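Local coordinates for putative lipase (Bacteroides thetaiotaomicron VPI-5482, PDB 3BZW), which probably hydrolyses ester bonds as a GDSL-type (SGNH) hydrolase, perhaps with lysophospholipids among its substrates, at residues 54-59 against 247-252; 108-113 against 199-204. All coordinates share one frame; numbering follows the deposited sequence.

Contact 1: 54-59 against 247-252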
ATOM      1  N   LYS A  54     -34.362   3.359  32.992  1.00  8.25           N
ATOM      2  CA  LYS A  54     -35.639   3.760  33.565  1.00 10.08           C
ATOM      3  C   LYS A  54     -35.349   4.400  34.918  1.00 11.44           C
ATOM      4  O   LYS A  54     -35.880   5.456  35.262  1.00 12.07           O
ATOM      5  CB  LYS A  54     -36.537   2.536  33.762  1.00 11.60           C
ATOM      6  CG  LYS A  54     -37.935   2.876  34.254  1.00 15.28           C
ATOM      7  CD  LYS A  54     -38.752   1.628  34.568  1.00 16.99           C
ATOM      8  CE  LYS A  54     -38.299   0.977  35.865  1.00 19.06           C
ATOM      9  NZ  LYS A  54     -39.117  -0.228  36.186  1.00 21.92           N
ATOM     10  N   GLU A  55     -34.480   3.739  35.671  1.00 13.01           N
ATOM     11  CA  GLU A  55     -34.065   4.161  37.003  1.00 15.30           C
ATOM     12  C   GLU A  55     -33.240   5.448  37.028  1.00 14.44           C
ATOM     13  O   GLU A  55     -33.518   6.357  37.811  1.00 13.67           O
ATOM     14  CB  GLU A  55     -33.260   3.025  37.639  1.00 18.14           C
ATOM     15  CG  GLU A  55     -32.548   3.348  38.942  1.00 25.00           C
ATOM     16  CD  GLU A  55     -31.611   2.221  39.357  1.00 28.07           C
ATOM     17  OE1 GLU A  55     -32.015   1.044  39.232  1.00 31.39           O
ATOM     18  OE2 GLU A  55     -30.481   2.505  39.808  1.00 29.22           O
ATOM     19  N   TRP A  56     -32.234   5.519  36.162  1.00 11.71           N
ATOM     20  CA  TRP A  56     -31.335   6.669  36.115  1.00 10.40           C
ATOM     21  C   TRP A  56     -31.850   7.914  35.406  1.00 10.58           C
ATOM     22  O   TRP A  56     -31.552   9.034  35.822  1.00  8.71           O
ATOM     23  CB  TRP A  56     -30.006   6.279  35.456  1.00 10.33           C
ATOM     24  CG  TRP A  56     -29.309   5.093  36.049  1.00 10.25           C
ATOM     25  CD1 TRP A  56     -29.319   4.696  37.358  1.00 12.58           C
ATOM     26  CD2 TRP A  56     -28.405   4.214  35.371  1.00  9.63           C
ATOM     27  NE1 TRP A  56     -28.468   3.628  37.538  1.00 11.78           N
ATOM     28  CE2 TRP A  56     -27.894   3.312  36.334  1.00 11.72           C
ATOM     29  CE3 TRP A  56     -27.970   4.103  34.043  1.00 10.75           C
ATOM     30  CZ2 TRP A  56     -26.970   2.313  36.010  1.00  8.93           C
ATOM     31  CZ3 TRP A  56     -27.048   3.108  33.720  1.00 10.32           C
ATOM     32  CH2 TRP A  56     -26.560   2.227  34.703  1.00 10.00           C
ATOM     33  N   LEU A  57     -32.606   7.724  34.331  1.00  9.41           N
ATOM     34  CA  LEU A  57     -33.106   8.855  33.559  1.00  9.53           C
ATOM     35  C   LEU A  57     -34.622   8.988  33.504  1.00  8.67           C
ATOM     36  O   LEU A  57     -35.142   9.877  32.829  1.00 10.15           O
ATOM     37  CB  LEU A  57     -32.545   8.786  32.133  1.00  7.55           C
ATOM     38  CG  LEU A  57     -31.018   8.863  32.038  1.00 10.25           C
ATOM     39  CD1 LEU A  57     -30.567   8.659  30.599  1.00  9.90           C
ATOM     40  CD2 LEU A  57     -30.553  10.213  32.553  1.00  9.00           C
ATOM     41  N   GLY A  58     -35.326   8.113  34.213  1.00  8.99           N
ATOM     42  CA  GLY A  58     -36.778   8.171  34.216  1.00  8.66           C
ATOM     43  C   GLY A  58     -37.372   7.882  32.851  1.00  8.86           C
ATOM     44  O   GLY A  58     -38.418   8.430  32.486  1.00  7.48           O
ATOM     45  N   ILE A  59     -36.708   7.014  32.095  1.00  6.20           N
ATOM     46  CA  ILE A  59     -37.161   6.652  30.754  1.00  6.36           C
ATOM     47  C   ILE A  59     -38.135   5.475  30.779  1.00  5.46           C
ATOM     48  O   ILE A  59     -37.798   4.394  31.256  1.00  5.86           O
ATOM     49  CB  ILE A  59     -35.954   6.293  29.855  1.00  6.03           C
ATOM     50  CG1 ILE A  59     -35.062   7.525  29.685  1.00  5.50           C
ATOM     51  CG2 ILE A  59     -36.432   5.776  28.504  1.00  7.86           C
ATOM     52  CD1 ILE A  59     -33.785   7.257  28.905  1.00  7.81           C
ATOM     53  N   GLY A 247     -22.988  -6.780  33.176  1.00  5.13           N
ATOM     54  CA  GLY A 247     -22.767  -6.380  31.794  1.00  4.34           C
ATOM     55  C   GLY A 247     -23.855  -5.442  31.299  1.00  5.88           C
ATOM     56  O   GLY A 247     -23.585  -4.494  30.556  1.00  4.40           O
ATOM     57  N   GLN A 248     -25.088  -5.715  31.711  1.00  4.33           N
ATOM     58  CA  GLN A 248     -26.234  -4.890  31.331  1.00  4.01           C
ATOM     59  C   GLN A 248     -26.081  -3.482  31.906  1.00  4.03           C
ATOM     60  O   GLN A 248     -26.487  -2.500  31.283  1.00  4.54           O
ATOM     61  CB  GLN A 248     -27.532  -5.514  31.857  1.00  2.30           C
ATOM     62  CG  GLN A 248     -27.976  -6.787  31.143  1.00  1.06           C
ATOM     63  CD  GLN A 248     -28.550  -6.525  29.756  1.00  5.20           C
ATOM     64  OE1 GLN A 248     -28.929  -5.401  29.428  1.00  5.95           O
ATOM     65  NE2 GLN A 248     -28.629  -7.572  28.942  1.00  5.84           N
ATOM     66  N   GLU A 249     -25.495  -3.387  33.097  1.00  5.08           N
ATOM     67  CA  GLU A 249     -25.306  -2.091  33.730  1.00  4.43           C
ATOM     68  C   GLU A 249     -24.197  -1.297  33.036  1.00  4.57           C
ATOM     69  O   GLU A 249     -24.305  -0.081  32.881  1.00  3.40           O
ATOM     70  CB  GLU A 249     -25.008  -2.266  35.227  1.00  7.39           C
ATOM     71  CG  GLU A 249     -24.746  -0.953  35.958  1.00  8.90           C
ATOM     72  CD  GLU A 249     -25.045  -1.022  37.451  1.00 13.08           C
ATOM     73  OE1 GLU A 249     -24.846  -2.094  38.061  1.00 11.43           O
ATOM     74  OE2 GLU A 249     -25.468   0.010  38.019  1.00 13.39           O
ATOM     75  N   ARG A 250     -23.133  -1.975  32.613  1.00  4.18           N
ATOM     76  CA  ARG A 250     -22.057  -1.277  31.914  1.00  3.62           C
ATOM     77  C   ARG A 250     -22.619  -0.800  30.572  1.00  4.14           C
ATOM     78  O   ARG A 250     -22.323   0.307  30.117  1.00  4.26           O
ATOM     79  CB  ARG A 250     -20.852  -2.206  31.706  1.00  3.37           C
ATOM     80  CG  ARG A 250     -19.742  -1.587  30.858  1.00  4.00           C
ATOM     81  CD  ARG A 250     -18.372  -2.183  31.150  1.00  4.60           C
ATOM     82  NE  ARG A 250     -17.347  -1.574  30.299  1.00  5.31           N
ATOM     83  CZ  ARG A 250     -16.042  -1.608  30.546  1.00  5.18           C
ATOM     84  NH1 ARG A 250     -15.576  -2.223  31.629  1.00  1.17           N
ATOM     85  NH2 ARG A 250     -15.198  -1.016  29.708  1.00  4.66           N
HETATM   86  N   MSE A 251     -23.447  -1.635  29.953  1.00  4.27           N
HETATM   87  CA  MSE A 251     -24.084  -1.290  28.680  1.00  7.32           C
HETATM   88  C   MSE A 251     -24.960  -0.049  28.849  1.00  6.59           C
HETATM   89  O   MSE A 251     -24.879   0.899  28.064  1.00  5.96           O
HETATM   90  CB  MSE A 251     -24.960  -2.450  28.196  1.00  8.30           C
HETATM   91  CG  MSE A 251     -24.193  -3.619  27.602  1.00 14.62           C
HETATM   92 SE   MSE A 251     -25.282  -5.228  27.507  1.00 27.75          SE
HETATM   93  CE  MSE A 251     -26.763  -4.515  26.498  1.00 21.05           C
ATOM     94  N   ALA A 252     -25.799  -0.068  29.881  1.00  5.73           N
ATOM     95  CA  ALA A 252     -26.707   1.043  30.159  1.00  5.86           C
ATOM     96  C   ALA A 252     -25.955   2.333  30.454  1.00  5.48           C
ATOM     97  O   ALA A 252     -26.308   3.403  29.949  1.00  6.55           O
ATOM     98  CB  ALA A 252     -27.623   0.687  31.334  1.00  5.81           C
TER

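Contact 2: 108-113 against 199-204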
ATOM      1  N   GLY A 108     -25.484 -10.527   1.543  1.00  7.71           N
ATOM      2  CA  GLY A 108     -26.178 -10.007   0.378  1.00  8.05           C
ATOM      3  C   GLY A 108     -25.628  -8.719  -0.207  1.00  9.30           C
ATOM      4  O   GLY A 108     -24.431  -8.440  -0.118  1.00  8.31           O
ATOM      5  N   GLU A 109     -26.522  -7.926  -0.796  1.00  6.92           N
ATOM      6  CA  GLU A 109     -26.156  -6.668  -1.435  1.00  8.30           C
ATOM      7  C   GLU A 109     -27.131  -5.557  -1.042  1.00  6.58           C
ATOM      8  O   GLU A 109     -28.306  -5.816  -0.797  1.00  6.95           O
ATOM      9  CB  GLU A 109     -26.184  -6.832  -2.959  1.00  8.46           C
ATOM     10  CG  GLU A 109     -25.370  -8.000  -3.505  1.00 10.42           C
ATOM     11  CD  GLU A 109     -23.871  -7.755  -3.469  1.00 11.92           C
ATOM     12  OE1 GLU A 109     -23.449  -6.611  -3.183  1.00 12.51           O
ATOM     13  OE2 GLU A 109     -23.114  -8.714  -3.744  1.00 12.18           O
ATOM     14  N   TRP A 110     -26.644  -4.320  -1.011  1.00  6.66           N
ATOM     15  CA  TRP A 110     -27.483  -3.177  -0.649  1.00  6.87           C
ATOM     16  C   TRP A 110     -28.440  -2.743  -1.760  1.00  6.93           C
ATOM     17  O   TRP A 110     -29.617  -2.477  -1.509  1.00  6.85           O
ATOM     18  CB  TRP A 110     -26.616  -1.966  -0.278  1.00  4.18           C
ATOM     19  CG  TRP A 110     -25.799  -2.111   0.975  1.00  4.87           C
ATOM     20  CD1 TRP A 110     -24.436  -2.153   1.066  1.00  5.15           C
ATOM     21  CD2 TRP A 110     -26.293  -2.158   2.321  1.00  4.89           C
ATOM     22  NE1 TRP A 110     -24.051  -2.217   2.386  1.00  4.32           N
ATOM     23  CE2 TRP A 110     -25.168  -2.222   3.176  1.00  4.38           C
ATOM     24  CE3 TRP A 110     -27.576  -2.149   2.888  1.00  5.24           C
ATOM     25  CZ2 TRP A 110     -25.288  -2.276   4.571  1.00  5.60           C
ATOM     26  CZ3 TRP A 110     -27.696  -2.203   4.278  1.00  5.02           C
ATOM     27  CH2 TRP A 110     -26.555  -2.266   5.102  1.00  6.43           C
ATOM     28  N   PHE A 111     -27.922  -2.664  -2.983  1.00  7.12           N
ATOM     29  CA  PHE A 111     -28.701  -2.216  -4.137  1.00  7.68           C
ATOM     30  C   PHE A 111     -28.485  -3.078  -5.375  1.00  8.09           C
ATOM     31  O   PHE A 111     -27.626  -3.959  -5.408  1.00  7.73           O
ATOM     32  CB  PHE A 111     -28.262  -0.809  -4.569  1.00  7.52           C
ATOM     33  CG  PHE A 111     -28.408   0.255  -3.522  1.00  7.13           C
ATOM     34  CD1 PHE A 111     -29.567   1.022  -3.452  1.00  7.16           C
ATOM     35  CD2 PHE A 111     -27.358   0.546  -2.657  1.00  6.63           C
ATOM     36  CE1 PHE A 111     -29.677   2.067  -2.542  1.00  6.88           C
ATOM     37  CE2 PHE A 111     -27.455   1.590  -1.739  1.00  7.67           C
ATOM     38  CZ  PHE A 111     -28.616   2.355  -1.683  1.00  7.12           C
ATOM     39  N   THR A 112     -29.279  -2.777  -6.399  1.00  8.24           N
ATOM     40  CA  THR A 112     -29.137  -3.380  -7.720  1.00  9.42           C
ATOM     41  C   THR A 112     -28.982  -2.093  -8.543  1.00  9.40           C
ATOM     42  O   THR A 112     -29.443  -1.032  -8.110  1.00  7.04           O
ATOM     43  CB  THR A 112     -30.397  -4.145  -8.187  1.00 10.66           C
ATOM     44  OG1 THR A 112     -31.525  -3.264  -8.185  1.00 13.83           O
ATOM     45  CG2 THR A 112     -30.666  -5.343  -7.276  1.00 11.13           C
ATOM     46  N   GLU A 113     -28.325  -2.159  -9.695  1.00  9.33           N
ATOM     47  CA  GLU A 113     -28.143  -0.956 -10.511  1.00 11.50           C
ATOM     48  C   GLU A 113     -28.375  -1.229 -11.986  1.00 12.12           C
ATOM     49  O   GLU A 113     -28.197  -2.349 -12.454  1.00 12.71           O
ATOM     50  CB  GLU A 113     -26.722  -0.404 -10.365  1.00 12.78           C
ATOM     51  CG  GLU A 113     -26.255  -0.127  -8.951  1.00 16.01           C
ATOM     52  CD  GLU A 113     -24.764   0.175  -8.901  1.00 18.56           C
ATOM     53  OE1 GLU A 113     -24.371   1.353  -9.068  1.00 15.51           O
ATOM     54  OE2 GLU A 113     -23.982  -0.780  -8.712  1.00 19.64           O
ATOM     55  N   VAL A 199     -21.687  -6.600  12.021  1.00  5.44           N
ATOM     56  CA  VAL A 199     -21.472  -5.384  12.788  1.00  5.85           C
ATOM     57  C   VAL A 199     -21.283  -4.228  11.797  1.00  6.18           C
ATOM     58  O   VAL A 199     -21.917  -3.175  11.908  1.00  3.84           O
ATOM     59  CB  VAL A 199     -20.203  -5.515  13.671  1.00  6.33           C
ATOM     60  CG1 VAL A 199     -19.847  -4.176  14.290  1.00  6.63           C
ATOM     61  CG2 VAL A 199     -20.441  -6.554  14.759  1.00  6.73           C
ATOM     62  N   GLN A 200     -20.423  -4.448  10.810  1.00  5.83           N
ATOM     63  CA  GLN A 200     -20.130  -3.425   9.813  1.00  5.38           C
ATOM     64  C   GLN A 200     -21.318  -2.994   8.957  1.00  5.96           C
ATOM     65  O   GLN A 200     -21.442  -1.815   8.623  1.00  5.02           O
ATOM     66  CB  GLN A 200     -18.974  -3.881   8.923  1.00  6.60           C
ATOM     67  CG  GLN A 200     -17.641  -4.034   9.672  1.00  7.81           C
ATOM     68  CD  GLN A 200     -17.232  -2.777  10.431  1.00 10.06           C
ATOM     69  OE1 GLN A 200     -17.250  -1.673   9.884  1.00  7.52           O
ATOM     70  NE2 GLN A 200     -16.851  -2.943  11.697  1.00 10.50           N
ATOM     71  N   ALA A 201     -22.194  -3.933   8.607  1.00  5.31           N
ATOM     72  CA  ALA A 201     -23.361  -3.604   7.788  1.00  5.34           C
ATOM     73  C   ALA A 201     -24.239  -2.577   8.504  1.00  6.26           C
ATOM     74  O   ALA A 201     -24.809  -1.683   7.876  1.00  4.62           O
ATOM     75  CB  ALA A 201     -24.169  -4.862   7.488  1.00  4.95           C
ATOM     76  N   ILE A 202     -24.358  -2.711   9.819  1.00  5.46           N
ATOM     77  CA  ILE A 202     -25.162  -1.769  10.578  1.00  5.51           C
ATOM     78  C   ILE A 202     -24.481  -0.399  10.558  1.00  5.88           C
ATOM     79  O   ILE A 202     -25.130   0.625  10.319  1.00  5.16           O
ATOM     80  CB  ILE A 202     -25.363  -2.254  12.029  1.00  5.37           C
ATOM     81  CG1 ILE A 202     -26.234  -3.517  12.030  1.00  6.69           C
ATOM     82  CG2 ILE A 202     -26.034  -1.166  12.858  1.00  6.54           C
ATOM     83  CD1 ILE A 202     -26.353  -4.190  13.390  1.00  8.00           C
ATOM     84  N   LYS A 203     -23.171  -0.374  10.781  1.00  5.10           N
ATOM     85  CA  LYS A 203     -22.443   0.895  10.770  1.00  5.70           C
ATOM     86  C   LYS A 203     -22.601   1.597   9.423  1.00  7.67           C
ATOM     87  O   LYS A 203     -22.802   2.811   9.365  1.00  8.04           O
ATOM     88  CB  LYS A 203     -20.956   0.667  11.057  1.00  3.54           C
ATOM     89  CG  LYS A 203     -20.682   0.067  12.428  1.00  5.28           C
ATOM     90  CD  LYS A 203     -19.192  -0.033  12.729  1.00  6.70           C
ATOM     91  CE  LYS A 203     -18.563   1.344  12.882  1.00  8.79           C
ATOM     92  NZ  LYS A 203     -17.161   1.261  13.369  1.00  9.98           N
ATOM     93  N   GLU A 204     -22.507   0.826   8.344  1.00  6.13           N
ATOM     94  CA  GLU A 204     -22.636   1.371   6.992  1.00  8.49           C
ATOM     95  C   GLU A 204     -24.030   1.917   6.708  1.00  6.11           C
ATOM     96  O   GLU A 204     -24.191   2.854   5.922  1.00  6.69           O
ATOM     97  CB  GLU A 204     -22.297   0.291   5.968  1.00  8.92           C
ATOM     98  CG  GLU A 204     -20.812  -0.007   5.878  1.00 14.26           C
ATOM     99  CD  GLU A 204     -20.526  -1.390   5.339  1.00 16.22           C
ATOM    100  OE1 GLU A 204     -21.313  -1.880   4.504  1.00 17.52           O
ATOM    101  OE2 GLU A 204     -19.504  -1.982   5.745  1.00 19.82           O
TER

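Contact 1: 54-59 against 247-252
Trp56 reaches across from helix 49-57 and sets the outer rim of its six-membered ring against one turn of helix 245-258, where it touches Glu249 and Ala252. The methyl of Ala252 is met obliquely, with Ala252 CB 3.4 Å from Trp56 CZ3. One atom further round the rim, Trp56 CH2 lies 3.7 Å from the backbone oxygen Glu249 O, which sits in the ring plane. The side chain of Glu249 takes the next position, its OE2 3.4 Å from Trp56 CZ2 at the ring edge. The carboxylate and indole planes are only 23° apart, although the two side chains cross at about a right angle. Both oxygens face C-H groups, which carry a slight positive charge; this is polar edge contact without any hydrogen bond between the segments.

Glu249 gets there because its CG is anti to the backbone N (chi1 178°); the extended chain then brings OE2 across to the CZ2 edge of Trp56. Trp56 instead has CG beside its backbone N (chi1 -54°), and the indole then spans the gap to helix 245-258. Glu55 OE2 stands 5.9 Å from Glu249 OE2, a like-charge pair probably eased by the salt bridge from Glu55 to Lys47.

Further out, Arg253 makes a cation-pi contact with Trp56, while Phe52 meets the indole and also touches Glu249 and Ala252. Gln248 ties helix 245-258 to Tyr49 N and to Ile36 O, the latter in the Gly-Asp-Ser-Ile block that in this family carries the nucleophilic serine. With 54-59 closing the first helix at Gly58 before strand 60-63, this is helix-to-helix packing in the alpha/beta/alpha sandwich of SGNH hydrolases.

Contact 2: 108-113 against 199-204
The indole of Trp110 meets helix 195-210 edge-on, and its rim carries two oxygens of that helix near the ring plane. One is the backbone oxygen Ala201 O, 3.3 Å from Trp110 CH2. The other is Glu204 OE1, which accepts a weak hydrogen bond from Trp110 NE1 at 3.5 Å. That bond is long but fairly straight, at 152°, and the carboxylate is turned 67° from the ring. Two side-chain carbons flank the rim on opposite sides of the ring plane: Ala201 CB at 4.1 Å and Glu204 CB at 4.2 Å, both measured to Trp110 CZ2. The edge thus lies between these two carbons, one turn apart on the helix. Glu204 CG lies beside its backbone N (chi1 -74°) and the chain is extended beyond it, which brings the carboxylate along the ring edge, from CZ2 to NE1; a sulfate ion lies about 5 Å from this side chain.

Arg144 and Ile147 of helix 143-157 and Ile208 also pack on the indole, and Trp110 O accepts a hydrogen bond from Asn148 ND2. Trp110 immediately precedes strand 111-122, so the contact joins the base of the long beta hairpin 111-122/127-136 to the helical layer of the alpha/beta core.

How the contacts relate
Contacts 1 and 2 lie on opposite sides of the chain's centre, 31 Å apart between centres and about 13 Å at their nearest atoms, without touching. In sequence, both segments of contact 2 fall between those of contact 1. Contact 1 belongs to the core fold: helix 245-258 closely follows the region that in SGNH hydrolases usually supplies the catalytic aspartate and histidine. Contact 2 instead joins the core to a projecting hairpin. Each uses a tryptophan edge against a helix, but only contact 2 adds a hydrogen bond, and a weak one. Both adjoin the second subunit, and contact 2 also adjoins the third and fourth, through its 108-113 segment.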